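Local coordinates for protein taurocyamine kinase (Schistosoma mansoni, PDB 4WOD) that reversibly transfers a phosphate group between ATP and taurocyamine, using magnesium, in a duplicated phosphagen kinase chain, at residues G44-C49 against D75-V80; V50-Y55 against L61-D66; N190-A195 against I265-S270. The protein carries 4 engineered substitutions. All coordinates share one frame; numbering follows the deposited sequence.

All three contacts lie in the first of the two kinase repeats of the chain. Contacts 1 and 2 share helix 46-55 and sit in the phosphagen kinase N-terminal domain, their centres about 8 Å apart; contact 2 is nested inside the loop that contact 1 closes. Contact 3 comes later in the sequence, in the C-terminal catalytic domain, its centre about 7 Å from that of contact 2 and about 12 Å from that of contact 1. Hydrogen bonds from Thr52 to Val191 and from Asn51 to Asp194 join contacts 2 and 3. Contacts 2 and 3 both touch the bound arginine, so its pocket lies across the junction of the N-terminal and C-terminal domains of the first repeat.

Contact 1: G44-C49 against D75-V80; sequences GTLAQC and DFFDAV
Leu46 and Phe76 meet through one methyl group, with Leu46 CD1 3.5 Å from Phe76 CD2 and leaning obliquely on the ring. With CG trans to the backbone N (chi1 -176°), the leucine branch heads for helix 74-84, and chi2 of 54° sets CD1 against the rings. The same CD1 lies more loosely, 4.3 Å, from Phe77 CE2. Beside it Cys49 approaches Phe77 from the edge: its SG lies 3.7 Å from Phe77 CZ and 5.0 Å from the ring centroid, nearly in the ring plane, a sulfur-aromatic contact. The two phenylalanines also brace each other, Phe76 CD2 lying over one face of the Phe77 ring near its rim, while Val80 CG2 lies over one face of Phe76, toward its rim. Behind this apolar layer, Thr45 and Gln48 form a capping box at the start of helix 46-55: Gln48 N donates to Thr45 OG1 (3.3 Å) and Thr45 N to Gln48 OE1 (3.0 Å). Farther out, Tyr70 packs edge-to-face with Phe77, and Ile31 and Tyr35 of helix 29-35 touch Leu46. No hydrogen bond crosses between 44-49 and 75-80; the start of helix 46-55 joins helix 74-84 through buried apolar and sulfur-aromatic packing.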
ATOM      1  N   GLY A  44      22.295 -28.445  15.575  1.00 17.10           N
ATOM      2  CA  GLY A  44      21.010 -28.108  14.977  1.00 16.08           C
ATOM      3  C   GLY A  44      20.962 -28.362  13.476  1.00 17.47           C
ATOM      4  O   GLY A  44      22.000 -28.409  12.817  1.00 16.68           O
ATOM      5  N   THR A  45      19.747 -28.531  12.945  1.00 16.86           N
ATOM      6  CA  THR A  45      19.523 -28.774  11.522  1.00 12.67           C
ATOM      7  C   THR A  45      18.656 -27.700  10.881  1.00 18.07           C
ATOM      8  O   THR A  45      17.912 -26.999  11.584  1.00 14.54           O
ATOM      9  CB  THR A  45      18.827 -30.120  11.290  1.00 16.99           C
ATOM     10  OG1 THR A  45      17.525 -30.081  11.880  1.00 13.53           O
ATOM     11  CG2 THR A  45      19.610 -31.210  11.924  1.00 17.12           C
ATOM     12  N   LEU A  46      18.733 -27.588   9.550  1.00 15.92           N
ATOM     13  CA  LEU A  46      17.897 -26.654   8.802  1.00 14.27           C
ATOM     14  C   LEU A  46      16.411 -26.999   8.928  1.00 15.53           C
ATOM     15  O   LEU A  46      15.564 -26.101   8.951  1.00 14.64           O
ATOM     16  CB  LEU A  46      18.313 -26.633   7.327  1.00 13.11           C
ATOM     17  CG  LEU A  46      17.665 -25.674   6.321  1.00 15.83           C
ATOM     18  CD1 LEU A  46      17.700 -24.174   6.743  1.00 11.20           C
ATOM     19  CD2 LEU A  46      18.323 -25.847   4.957  1.00 14.58           C
ATOM     20  N   ALA A  47      16.093 -28.293   8.991  1.00 15.16           N
ATOM     21  CA  ALA A  47      14.714 -28.719   9.290  1.00 15.33           C
ATOM     22  C   ALA A  47      14.193 -28.037  10.565  1.00 19.46           C
ATOM     23  O   ALA A  47      13.058 -27.555  10.600  1.00 17.02           O
ATOM     24  CB  ALA A  47      14.628 -30.243   9.439  1.00 14.71           C
ATOM     25  N   GLN A  48      15.026 -27.978  11.605  1.00 15.84           N
ATOM     26  CA  GLN A  48      14.593 -27.328  12.835  1.00 18.88           C
ATOM     27  C   GLN A  48      14.336 -25.848  12.616  1.00 20.80           C
ATOM     28  O   GLN A  48      13.405 -25.290  13.224  1.00 20.06           O
ATOM     29  CB  GLN A  48      15.623 -27.522  13.949  1.00 16.58           C
ATOM     30  CG  GLN A  48      15.665 -28.920  14.489  1.00 17.91           C
ATOM     31  CD  GLN A  48      16.797 -29.092  15.466  1.00 20.42           C
ATOM     32  OE1 GLN A  48      17.863 -28.494  15.304  1.00 19.62           O
ATOM     33  NE2 GLN A  48      16.572 -29.893  16.495  1.00 16.86           N
ATOM     34  N   CYS A  49      15.150 -25.217  11.755  1.00 16.02           N
ATOM     35  CA  CYS A  49      14.962 -23.797  11.419  1.00 15.62           C
ATOM     36  C   CYS A  49      13.648 -23.491  10.686  1.00 14.59           C
ATOM     37  O   CYS A  49      13.030 -22.464  10.940  1.00 13.58           O
ATOM     38  CB  CYS A  49      16.111 -23.277  10.547  1.00 14.38           C
ATOM     39  SG  CYS A  49      17.772 -23.349  11.246  1.00 18.89           S
ATOM     40  N   ASP A  75      23.873 -20.210   2.521  1.00 19.43           N
ATOM     41  CA  ASP A  75      23.305 -19.968   1.190  1.00 21.06           C
ATOM     42  C   ASP A  75      21.812 -19.675   1.296  1.00 21.16           C
ATOM     43  O   ASP A  75      21.257 -18.906   0.505  1.00 24.38           O
ATOM     44  CB  ASP A  75      23.511 -21.166   0.249  1.00 18.70           C
ATOM     45  CG  ASP A  75      24.966 -21.473  -0.028  1.00 27.25           C
ATOM     46  OD1 ASP A  75      25.856 -20.645   0.278  1.00 24.49           O
ATOM     47  OD2 ASP A  75      25.214 -22.563  -0.578  1.00 30.64           O
ATOM     48  N   PHE A  76      21.168 -20.317   2.268  1.00 20.25           N
ATOM     49  CA  PHE A  76      19.742 -20.140   2.523  1.00 20.06           C
ATOM     50  C   PHE A  76      19.480 -18.846   3.295  1.00 19.21           C
ATOM     51  O   PHE A  76      18.699 -17.998   2.858  1.00 18.89           O
ATOM     52  CB  PHE A  76      19.189 -21.355   3.289  1.00 19.97           C
ATOM     53  CG  PHE A  76      17.793 -21.169   3.835  1.00 20.02           C
ATOM     54  CD1 PHE A  76      16.685 -21.207   2.992  1.00 22.97           C
ATOM     55  CD2 PHE A  76      17.583 -20.988   5.206  1.00 19.29           C
ATOM     56  CE1 PHE A  76      15.391 -21.043   3.502  1.00 19.61           C
ATOM     57  CE2 PHE A  76      16.281 -20.820   5.731  1.00 17.39           C
ATOM     58  CZ  PHE A  76      15.187 -20.849   4.877  1.00 19.44           C
ATOM     59  N   PHE A  77      20.130 -18.691   4.448  1.00 19.63           N
ATOM     60  CA  PHE A  77      19.827 -17.531   5.302  1.00 18.00           C
ATOM     61  C   PHE A  77      20.252 -16.190   4.693  1.00 21.14           C
ATOM     62  O   PHE A  77      19.571 -15.186   4.909  1.00 19.64           O
ATOM     63  CB  PHE A  77      20.474 -17.688   6.687  1.00 17.48           C
ATOM     64  CG  PHE A  77      19.673 -18.541   7.636  1.00 17.74           C
ATOM     65  CD1 PHE A  77      18.564 -18.018   8.295  1.00 18.68           C
ATOM     66  CD2 PHE A  77      20.016 -19.865   7.861  1.00 15.00           C
ATOM     67  CE1 PHE A  77      17.810 -18.804   9.169  1.00 17.99           C
ATOM     68  CE2 PHE A  77      19.270 -20.656   8.742  1.00 17.50           C
ATOM     69  CZ  PHE A  77      18.155 -20.116   9.394  1.00 13.94           C
ATOM     70  N   ASP A  78      21.374 -16.157   3.967  1.00 19.06           N
ATOM     71  CA  ASP A  78      21.821 -14.894   3.365  1.00 22.05           C
ATOM     72  C   ASP A  78      20.801 -14.437   2.327  1.00 23.22           C
ATOM     73  O   ASP A  78      20.507 -13.245   2.200  1.00 17.80           O
ATOM     74  CB  ASP A  78      23.207 -15.031   2.735  1.00 23.80           C
ATOM     75  CG  ASP A  78      24.317 -14.699   3.712  1.00 28.51           C
ATOM     76  OD1 ASP A  78      24.000 -14.487   4.904  1.00 29.83           O
ATOM     77  OD2 ASP A  78      25.499 -14.657   3.301  1.00 32.57           O
ATOM     78  N   ALA A  79      20.235 -15.401   1.615  1.00 16.68           N
ATOM     79  CA  ALA A  79      19.203 -15.097   0.639  1.00 18.12           C
ATOM     80  C   ALA A  79      17.967 -14.531   1.334  1.00 19.21           C
ATOM     81  O   ALA A  79      17.429 -13.499   0.907  1.00 20.72           O
ATOM     82  CB  ALA A  79      18.856 -16.337  -0.171  1.00 21.19           C
ATOM     83  N   VAL A  80      17.535 -15.178   2.421  1.00 17.45           N
ATOM     84  CA  VAL A  80      16.369 -14.718   3.175  1.00 18.76           C
ATOM     85  C   VAL A  80      16.583 -13.320   3.774  1.00 19.76           C
ATOM     86  O   VAL A  80      15.698 -12.456   3.741  1.00 19.28           O
ATOM     87  CB  VAL A  80      16.019 -15.725   4.314  1.00 19.90           C
ATOM     88  CG1 VAL A  80      15.013 -15.134   5.283  1.00 17.91           C
ATOM     89  CG2 VAL A  80      15.516 -17.050   3.727  1.00 15.17           C
TER

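Contact 2: V50-Y55 against L61-D66; sequences VNTNAY and LPRSCD. With ARG (arginine), chain B.
Leu61 and Arg63 converge on one carboxylate oxygen, OXT, of the bound arginine. Leu61 N donates to OXT at 3.0 Å and Arg63 NH1 does so at 2.9 Å, while Arg63 NH2 adds a weak third bond. The Arg63 side chain bends at chi2 (-68°), bringing its guanidinium back toward the loop, where NH1 also donates to Pro62 O at 3.1 Å; the ligand CD lies over one face of the group. Across the contact, Asn53 of helix 46-55 holds the same loop from behind. Its ND2 donates to Leu61 O (3.0 Å, 156° at the hydrogen), with that oxygen close to the amide plane, although the donor stands well above the Leu61 carbonyl plane. Asn53 OD1 is bonded to Thr23 OG1, which fixes the amide's flip. Val50 CG1 lies 4.3 Å from Pro62 CB; Thr52 CG2 only approaches Arg63 CG, at 4.4 Å. Leu60 N and Glu222 also bond the ligand. The loop probably corresponds to the guanidino-specificity loop of phosphagen kinases, here gripping the ligand carboxylate. Asn53 thus acts in the second shell, and the positive Arg63 guanidinium would be expected to complement the carboxylate's charge.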
ATOM      1  N   VAL A  50      13.253 -24.362   9.759  1.00 18.08           N
ATOM      2  CA  VAL A  50      12.110 -24.095   8.876  1.00 16.12           C
ATOM      3  C   VAL A  50      10.818 -24.784   9.298  1.00 14.92           C
ATOM      4  O   VAL A  50       9.757 -24.577   8.692  1.00 17.43           O
ATOM      5  CB  VAL A  50      12.417 -24.522   7.406  1.00 19.20           C
ATOM      6  CG1 VAL A  50      13.574 -23.704   6.838  1.00 16.78           C
ATOM      7  CG2 VAL A  50      12.712 -26.025   7.324  1.00 16.88           C
ATOM      8  N   ASN A  51      10.914 -25.603  10.333  1.00 19.16           N
ATOM      9  CA  ASN A  51       9.789 -26.378  10.826  1.00 17.20           C
ATOM     10  C   ASN A  51       8.530 -25.541  11.041  1.00 19.43           C
ATOM     11  O   ASN A  51       7.449 -25.914  10.599  1.00 15.45           O
ATOM     12  CB  ASN A  51      10.176 -27.069  12.129  1.00 17.63           C
ATOM     13  CG  ASN A  51       9.145 -28.084  12.566  1.00 20.16           C
ATOM     14  OD1 ASN A  51       8.992 -29.131  11.940  1.00 18.70           O
ATOM     15  ND2 ASN A  51       8.432 -27.778  13.629  1.00 16.21           N
ATOM     16  N   THR A  52       8.674 -24.390  11.693  1.00 15.05           N
ATOM     17  CA  THR A  52       7.498 -23.573  12.001  1.00 18.79           C
ATOM     18  C   THR A  52       6.804 -23.076  10.718  1.00 16.98           C
ATOM     19  O   THR A  52       5.588 -22.849  10.707  1.00 19.95           O
ATOM     20  CB  THR A  52       7.869 -22.365  12.913  1.00 18.11           C
ATOM     21  OG1 THR A  52       6.701 -21.886  13.598  1.00 15.86           O
ATOM     22  CG2 THR A  52       8.499 -21.231  12.089  1.00 20.00           C
ATOM     23  N   ASN A  53       7.550 -22.943   9.626  1.00 16.19           N
ATOM     24  CA  ASN A  53       6.936 -22.491   8.375  1.00 16.54           C
ATOM     25  C   ASN A  53       5.990 -23.531   7.798  1.00 16.62           C
ATOM     26  O   ASN A  53       5.009 -23.190   7.139  1.00 20.24           O
ATOM     27  CB  ASN A  53       7.989 -22.137   7.341  1.00 15.16           C
ATOM     28  CG  ASN A  53       8.844 -20.973   7.766  1.00 20.12           C
ATOM     29  OD1 ASN A  53      10.056 -21.118   7.958  1.00 20.24           O
ATOM     30  ND2 ASN A  53       8.226 -19.800   7.906  1.00 18.06           N
ATOM     31  N   ALA A  54       6.300 -24.795   8.030  1.00 18.55           N
ATOM     32  CA  ALA A  54       5.468 -25.889   7.530  1.00 18.38           C
ATOM     33  C   ALA A  54       4.080 -25.892   8.153  1.00 23.68           C
ATOM     34  O   ALA A  54       3.137 -26.417   7.567  1.00 26.66           O
ATOM     35  CB  ALA A  54       6.150 -27.231   7.781  1.00 22.82           C
ATOM     36  N   TYR A  55       3.954 -25.337   9.355  1.00 18.45           N
ATOM     37  CA  TYR A  55       2.699 -25.436  10.094  1.00 21.68           C
ATOM     38  C   TYR A  55       2.034 -24.091  10.271  1.00 23.32           C
ATOM     39  O   TYR A  55       0.860 -24.027  10.592  1.00 22.71           O
ATOM     40  CB  TYR A  55       2.935 -26.100  11.445  1.00 19.60           C
ATOM     41  CG  TYR A  55       3.557 -27.454  11.244  1.00 24.56           C
ATOM     42  CD1 TYR A  55       2.834 -28.486  10.652  1.00 28.76           C
ATOM     43  CD2 TYR A  55       4.875 -27.694  11.593  1.00 21.24           C
ATOM     44  CE1 TYR A  55       3.409 -29.728  10.435  1.00 25.41           C
ATOM     45  CE2 TYR A  55       5.460 -28.933  11.381  1.00 25.13           C
ATOM     46  CZ  TYR A  55       4.725 -29.940  10.800  1.00 27.37           C
ATOM     47  OH  TYR A  55       5.300 -31.169  10.601  1.00 31.97           O
ATOM     48  N   LEU A  61       9.206 -15.649   7.824  1.00 20.13           N
ATOM     49  CA  LEU A  61      10.621 -15.983   8.008  1.00 19.22           C
ATOM     50  C   LEU A  61      10.849 -17.347   8.662  1.00 18.40           C
ATOM     51  O   LEU A  61       9.987 -17.845   9.370  1.00 19.13           O
ATOM     52  CB  LEU A  61      11.292 -14.903   8.861  1.00 16.10           C
ATOM     53  CG  LEU A  61      11.367 -13.523   8.208  1.00 23.05           C
ATOM     54  CD1 LEU A  61      11.992 -12.514   9.150  1.00 23.27           C
ATOM     55  CD2 LEU A  61      12.140 -13.585   6.907  1.00 21.82           C
ATOM     56  N   PRO A  62      12.019 -17.962   8.414  1.00 18.82           N
ATOM     57  CA  PRO A  62      12.375 -19.130   9.226  1.00 16.94           C
ATOM     58  C   PRO A  62      12.766 -18.670  10.628  1.00 18.57           C
ATOM     59  O   PRO A  62      12.703 -17.466  10.921  1.00 17.30           O
ATOM     60  CB  PRO A  62      13.589 -19.724   8.503  1.00 16.71           C
ATOM     61  CG  PRO A  62      14.223 -18.499   7.782  1.00 19.94           C
ATOM     62  CD  PRO A  62      13.014 -17.667   7.367  1.00 18.06           C
ATOM     63  N   ARG A  63      13.205 -19.592  11.470  1.00 14.96           N
ATOM     64  CA  ARG A  63      13.891 -19.170  12.682  1.00 18.71           C
ATOM     65  C   ARG A  63      15.260 -19.824  12.658  1.00 18.41           C
ATOM     66  O   ARG A  63      15.697 -20.294  11.612  1.00 20.22           O
ATOM     67  CB  ARG A  63      13.074 -19.524  13.936  1.00 15.72           C
ATOM     68  CG  ARG A  63      11.658 -18.870  13.958  1.00 15.53           C
ATOM     69  CD  ARG A  63      11.717 -17.316  14.119  1.00 18.21           C
ATOM     70  NE  ARG A  63      10.401 -16.672  14.276  1.00 16.34           N
ATOM     71  CZ  ARG A  63       9.601 -16.314  13.278  1.00 19.45           C
ATOM     72  NH1 ARG A  63       9.946 -16.540  12.012  1.00 20.96           N
ATOM     73  NH2 ARG A  63       8.435 -15.722  13.542  1.00 22.53           N
ATOM     74  N   SER A  64      15.956 -19.853  13.783  1.00 18.29           N
ATOM     75  CA  SER A  64      17.275 -20.467  13.787  1.00 19.64           C
ATOM     76  C   SER A  64      17.390 -21.452  14.932  1.00 18.93           C
ATOM     77  O   SER A  64      17.037 -21.139  16.065  1.00 16.00           O
ATOM     78  CB  SER A  64      18.378 -19.402  13.863  1.00 16.69           C
ATOM     79  OG  SER A  64      18.092 -18.433  14.851  1.00 16.20           O
ATOM     80  N   CYS A  65      17.874 -22.645  14.606  1.00 15.03           N
ATOM     81  CA  CYS A  65      18.091 -23.701  15.584  1.00 18.78           C
ATOM     82  C   CYS A  65      19.091 -23.290  16.667  1.00 18.13           C
ATOM     83  O   CYS A  65      18.993 -23.723  17.815  1.00 17.95           O
ATOM     84  CB  CYS A  65      18.564 -24.971  14.870  1.00 20.19           C
ATOM     85  SG  CYS A  65      20.054 -24.813  13.822  1.00 17.96           S
ATOM     86  N   ASP A  66      20.059 -22.465  16.284  1.00 17.34           N
ATOM     87  CA  ASP A  66      21.031 -21.890  17.215  1.00 14.01           C
ATOM     88  C   ASP A  66      21.770 -20.796  16.454  1.00 16.64           C
ATOM     89  O   ASP A  66      21.543 -20.617  15.261  1.00 14.21           O
ATOM     90  CB  ASP A  66      22.015 -22.943  17.740  1.00 12.94           C
ATOM     91  CG  ASP A  66      22.764 -23.655  16.622  1.00 19.14           C
ATOM     92  OD1 ASP A  66      23.664 -23.048  16.005  1.00 16.32           O
ATOM     93  OD2 ASP A  66      22.463 -24.841  16.373  1.00 19.61           O
TER
HETATM   94  N   ARG B 801       8.585 -11.372  10.039  1.00 28.73           N
HETATM   95  CA  ARG B 801       8.472 -12.520  10.896  1.00 33.12           C
HETATM   96  C   ARG B 801       7.662 -13.699  10.388  1.00 26.41           C
HETATM   97  O   ARG B 801       6.515 -13.518   9.911  1.00 23.55           O
HETATM   98  CB  ARG B 801       8.032 -12.120  12.256  1.00 40.46           C
HETATM   99  CG  ARG B 801       9.164 -11.628  13.093  1.00 35.81           C
HETATM  100  CD  ARG B 801       9.355 -12.635  14.168  1.00 36.02           C
HETATM  101  NE  ARG B 801      10.421 -12.234  15.035  1.00 35.69           N
HETATM  102  CZ  ARG B 801      10.321 -12.228  16.334  1.00 34.97           C
HETATM  103  NH1 ARG B 801      11.328 -11.857  17.066  1.00 37.48           N
HETATM  104  NH2 ARG B 801       9.192 -12.571  16.890  1.00 40.28           N
HETATM  105  OXT ARG B 801       8.322 -14.741  10.508  1.00 22.89           O

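Contact 3: N190-A195 against I265-S270; sequences NVLRDA and ITFCPS. With ARG (arginine), chain B.
Phe267 fills the close-packed part of this contact, its ring set against Leu192 and Ala195. CZ lies 3.6 Å from Ala195 CB, and Ala195 O comes up to the ring edge near its plane, also 3.6 Å from CZ. Leu192 closes in from another direction, its CD1 3.8 Å from Phe267 CE2 and oblique to the ring. A chi1 of 180° carries the phenylalanine ring out from its loop to reach these two residues. Phe133 packs edge-to-face on the same ring, and both backbone polar atoms of Phe267 are bonded, N to Asp223 OD1 and O to Ser64 OG.

Away from the ring the segments diverge. Asn190 and Arg193, on the outward side of the helix, are exposed and partly exposed, and are joined to each other by a weak hydrogen bond. On the loop, Thr266 OG1 donates to Cys268 O at 2.8 Å, bridging the turn that carries Cys268, the predicted active-site residue, into the arginine pocket. Ser270 OG receives a weak bond from the ligand NE, whose position is less certain. Phe267 thus packs on Leu192 and Ala195, with the Ala195 carbonyl at its ring edge, right beside Cys268, which lines the arginine pocket and whose turn is closed by the polar bond from Thr266 OG1 to Cys268 O.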
ATOM      1  N   ASN A 190       1.894 -19.562  18.325  1.00 21.26           N
ATOM      2  CA  ASN A 190       2.088 -20.867  17.709  1.00 23.23           C
ATOM      3  C   ASN A 190       3.299 -20.907  16.769  1.00 24.31           C
ATOM      4  O   ASN A 190       3.854 -21.983  16.509  1.00 22.12           O
ATOM      5  CB  ASN A 190       0.831 -21.297  16.949  1.00 28.07           C
ATOM      6  CG  ASN A 190       0.625 -22.815  16.965  1.00 35.62           C
ATOM      7  OD1 ASN A 190       1.226 -23.528  17.767  1.00 36.21           O
ATOM      8  ND2 ASN A 190      -0.228 -23.309  16.075  1.00 42.65           N
ATOM      9  N   VAL A 191       3.704 -19.754  16.243  1.00 20.29           N
ATOM     10  CA  VAL A 191       4.888 -19.718  15.397  1.00 21.20           C
ATOM     11  C   VAL A 191       6.081 -20.022  16.294  1.00 20.82           C
ATOM     12  O   VAL A 191       6.907 -20.888  15.994  1.00 16.59           O
ATOM     13  CB  VAL A 191       5.071 -18.347  14.681  1.00 20.80           C
ATOM     14  CG1 VAL A 191       6.437 -18.260  14.010  1.00 20.89           C
ATOM     15  CG2 VAL A 191       3.957 -18.113  13.665  1.00 21.66           C
ATOM     16  N   LEU A 192       6.135 -19.332  17.425  1.00 18.87           N
ATOM     17  CA  LEU A 192       7.186 -19.576  18.410  1.00 18.88           C
ATOM     18  C   LEU A 192       7.143 -21.018  18.906  1.00 17.27           C
ATOM     19  O   LEU A 192       8.175 -21.660  19.034  1.00 19.80           O
ATOM     20  CB  LEU A 192       7.057 -18.615  19.587  1.00 19.83           C
ATOM     21  CG  LEU A 192       8.198 -18.636  20.616  1.00 22.62           C
ATOM     22  CD1 LEU A 192       9.559 -18.667  19.924  1.00 22.22           C
ATOM     23  CD2 LEU A 192       8.077 -17.423  21.560  1.00 19.87           C
ATOM     24  N   ARG A 193       5.944 -21.524  19.176  1.00 18.53           N
ATOM     25  CA  ARG A 193       5.787 -22.909  19.602  1.00 21.53           C
ATOM     26  C   ARG A 193       6.411 -23.894  18.610  1.00 20.40           C
ATOM     27  O   ARG A 193       7.182 -24.778  19.004  1.00 21.03           O
ATOM     28  CB  ARG A 193       4.307 -23.256  19.804  1.00 24.01           C
ATOM     29  CG  ARG A 193       4.079 -24.742  20.097  1.00 21.60           C
ATOM     30  CD  ARG A 193       2.661 -25.010  20.568  1.00 28.09           C
ATOM     31  NE  ARG A 193       2.443 -24.422  21.881  1.00 29.88           N
ATOM     32  CZ  ARG A 193       1.773 -23.298  22.104  1.00 30.43           C
ATOM     33  NH1 ARG A 193       1.658 -22.848  23.346  1.00 30.77           N
ATOM     34  NH2 ARG A 193       1.216 -22.631  21.096  1.00 30.13           N
ATOM     35  N   ASP A 194       6.097 -23.739  17.325  1.00 16.48           N
ATOM     36  CA  ASP A 194       6.542 -24.725  16.334  1.00 17.66           C
ATOM     37  C   ASP A 194       7.997 -24.553  15.895  1.00 20.23           C
ATOM     38  O   ASP A 194       8.551 -25.390  15.166  1.00 18.02           O
ATOM     39  CB  ASP A 194       5.621 -24.683  15.131  1.00 16.90           C
ATOM     40  CG  ASP A 194       4.241 -25.233  15.448  1.00 21.96           C
ATOM     41  OD1 ASP A 194       4.133 -26.038  16.393  1.00 27.23           O
ATOM     42  OD2 ASP A 194       3.262 -24.866  14.764  1.00 25.33           O
ATOM     43  N   ALA A 195       8.601 -23.457  16.339  1.00 15.84           N
ATOM     44  CA  ALA A 195      10.032 -23.243  16.198  1.00 16.25           C
ATOM     45  C   ALA A 195      10.826 -23.702  17.428  1.00 19.07           C
ATOM     46  O   ALA A 195      12.031 -23.440  17.526  1.00 16.28           O
ATOM     47  CB  ALA A 195      10.305 -21.759  15.918  1.00 17.90           C
ATOM     48  N   ILE A 265      23.353 -11.467  16.585  1.00 15.58           N
ATOM     49  CA  ILE A 265      22.536 -12.624  16.220  1.00 15.12           C
ATOM     50  C   ILE A 265      21.262 -12.668  17.062  1.00 16.85           C
ATOM     51  O   ILE A 265      21.289 -12.403  18.276  1.00 13.99           O
ATOM     52  CB  ILE A 265      23.329 -13.936  16.406  1.00 15.23           C
ATOM     53  CG1 ILE A 265      24.646 -13.893  15.619  1.00 15.82           C
ATOM     54  CG2 ILE A 265      22.478 -15.164  16.042  1.00 15.58           C
ATOM     55  CD1 ILE A 265      24.505 -13.543  14.146  1.00 20.33           C
ATOM     56  N   THR A 266      20.148 -12.990  16.415  1.00 13.64           N
ATOM     57  CA  THR A 266      18.882 -13.189  17.115  1.00 16.81           C
ATOM     58  C   THR A 266      18.219 -14.448  16.601  1.00 15.96           C
ATOM     59  O   THR A 266      18.608 -14.949  15.550  1.00 16.33           O
ATOM     60  CB  THR A 266      17.924 -11.992  16.926  1.00 17.37           C
ATOM     61  OG1 THR A 266      17.857 -11.663  15.524  1.00 16.45           O
ATOM     62  CG2 THR A 266      18.445 -10.795  17.741  1.00 14.36           C
ATOM     63  N   PHE A 267      17.226 -14.939  17.342  1.00 15.02           N
ATOM     64  CA  PHE A 267      16.474 -16.154  16.959  1.00 17.66           C
ATOM     65  C   PHE A 267      15.713 -15.961  15.647  1.00 16.42           C
ATOM     66  O   PHE A 267      15.692 -16.843  14.781  1.00 18.43           O
ATOM     67  CB  PHE A 267      15.518 -16.540  18.092  1.00 16.42           C
ATOM     68  CG  PHE A 267      14.681 -17.769  17.825  1.00 16.40           C
ATOM     69  CD1 PHE A 267      15.252 -19.023  17.712  1.00 15.34           C
ATOM     70  CD2 PHE A 267      13.298 -17.664  17.736  1.00 19.88           C
ATOM     71  CE1 PHE A 267      14.457 -20.155  17.494  1.00 14.52           C
ATOM     72  CE2 PHE A 267      12.509 -18.783  17.527  1.00 15.87           C
ATOM     73  CZ  PHE A 267      13.093 -20.025  17.401  1.00 18.20           C
ATOM     74  N   CYS A 268      15.089 -14.803  15.493  1.00 16.96           N
ATOM     75  CA  CYS A 268      14.380 -14.500  14.253  1.00 18.75           C
ATOM     76  C   CYS A 268      15.213 -13.537  13.429  1.00 19.38           C
ATOM     77  O   CYS A 268      15.760 -12.570  13.975  1.00 20.66           O
ATOM     78  CB  CYS A 268      13.002 -13.908  14.543  1.00 19.46           C
ATOM     79  SG  CYS A 268      12.088 -13.427  13.074  1.00 22.27           S
ATOM     80  N   PRO A 269      15.336 -13.805  12.116  1.00 19.25           N
ATOM     81  CA  PRO A 269      16.134 -12.960  11.218  1.00 16.95           C
ATOM     82  C   PRO A 269      15.668 -11.516  11.117  1.00 17.16           C
ATOM     83  O   PRO A 269      16.480 -10.683  10.719  1.00 19.69           O
ATOM     84  CB  PRO A 269      15.993 -13.651   9.855  1.00 17.90           C
ATOM     85  CG  PRO A 269      15.753 -15.099  10.195  1.00 21.40           C
ATOM     86  CD  PRO A 269      14.892 -15.052  11.452  1.00 20.47           C
ATOM     87  N   SER A 270      14.414 -11.222  11.453  1.00 16.06           N
ATOM     88  CA  SER A 270      13.910  -9.851  11.322  1.00 21.66           C
ATOM     89  C   SER A 270      14.582  -8.871  12.287  1.00 19.75           C
ATOM     90  O   SER A 270      14.624  -7.661  12.024  1.00 18.92           O
ATOM     91  CB  SER A 270      12.390  -9.817  11.525  1.00 20.34           C
ATOM     92  OG  SER A 270      12.038 -10.179  12.846  1.00 23.55           O
TER
HETATM   93  N   ARG B 801       8.585 -11.372  10.039  1.00 28.73           N
HETATM   94  CA  ARG B 801       8.472 -12.520  10.896  1.00 33.12           C
HETATM   95  C   ARG B 801       7.662 -13.699  10.388  1.00 26.41           C
HETATM   96  O   ARG B 801       6.515 -13.518   9.911  1.00 23.55           O
HETATM   97  CB  ARG B 801       8.032 -12.120  12.256  1.00 40.46           C
HETATM   98  CG  ARG B 801       9.164 -11.628  13.093  1.00 35.81           C
HETATM   99  CD  ARG B 801       9.355 -12.635  14.168  1.00 36.02           C
HETATM  100  NE  ARG B 801      10.421 -12.234  15.035  1.00 35.69           N
HETATM  101  CZ  ARG B 801      10.321 -12.228  16.334  1.00 34.97           C
HETATM  102  NH1 ARG B 801      11.328 -11.857  17.066  1.00 37.48           N
HETATM  103  NH2 ARG B 801       9.192 -12.571  16.890  1.00 40.28           N
HETATM  104  OXT ARG B 801       8.322 -14.741  10.508  1.00 22.89           O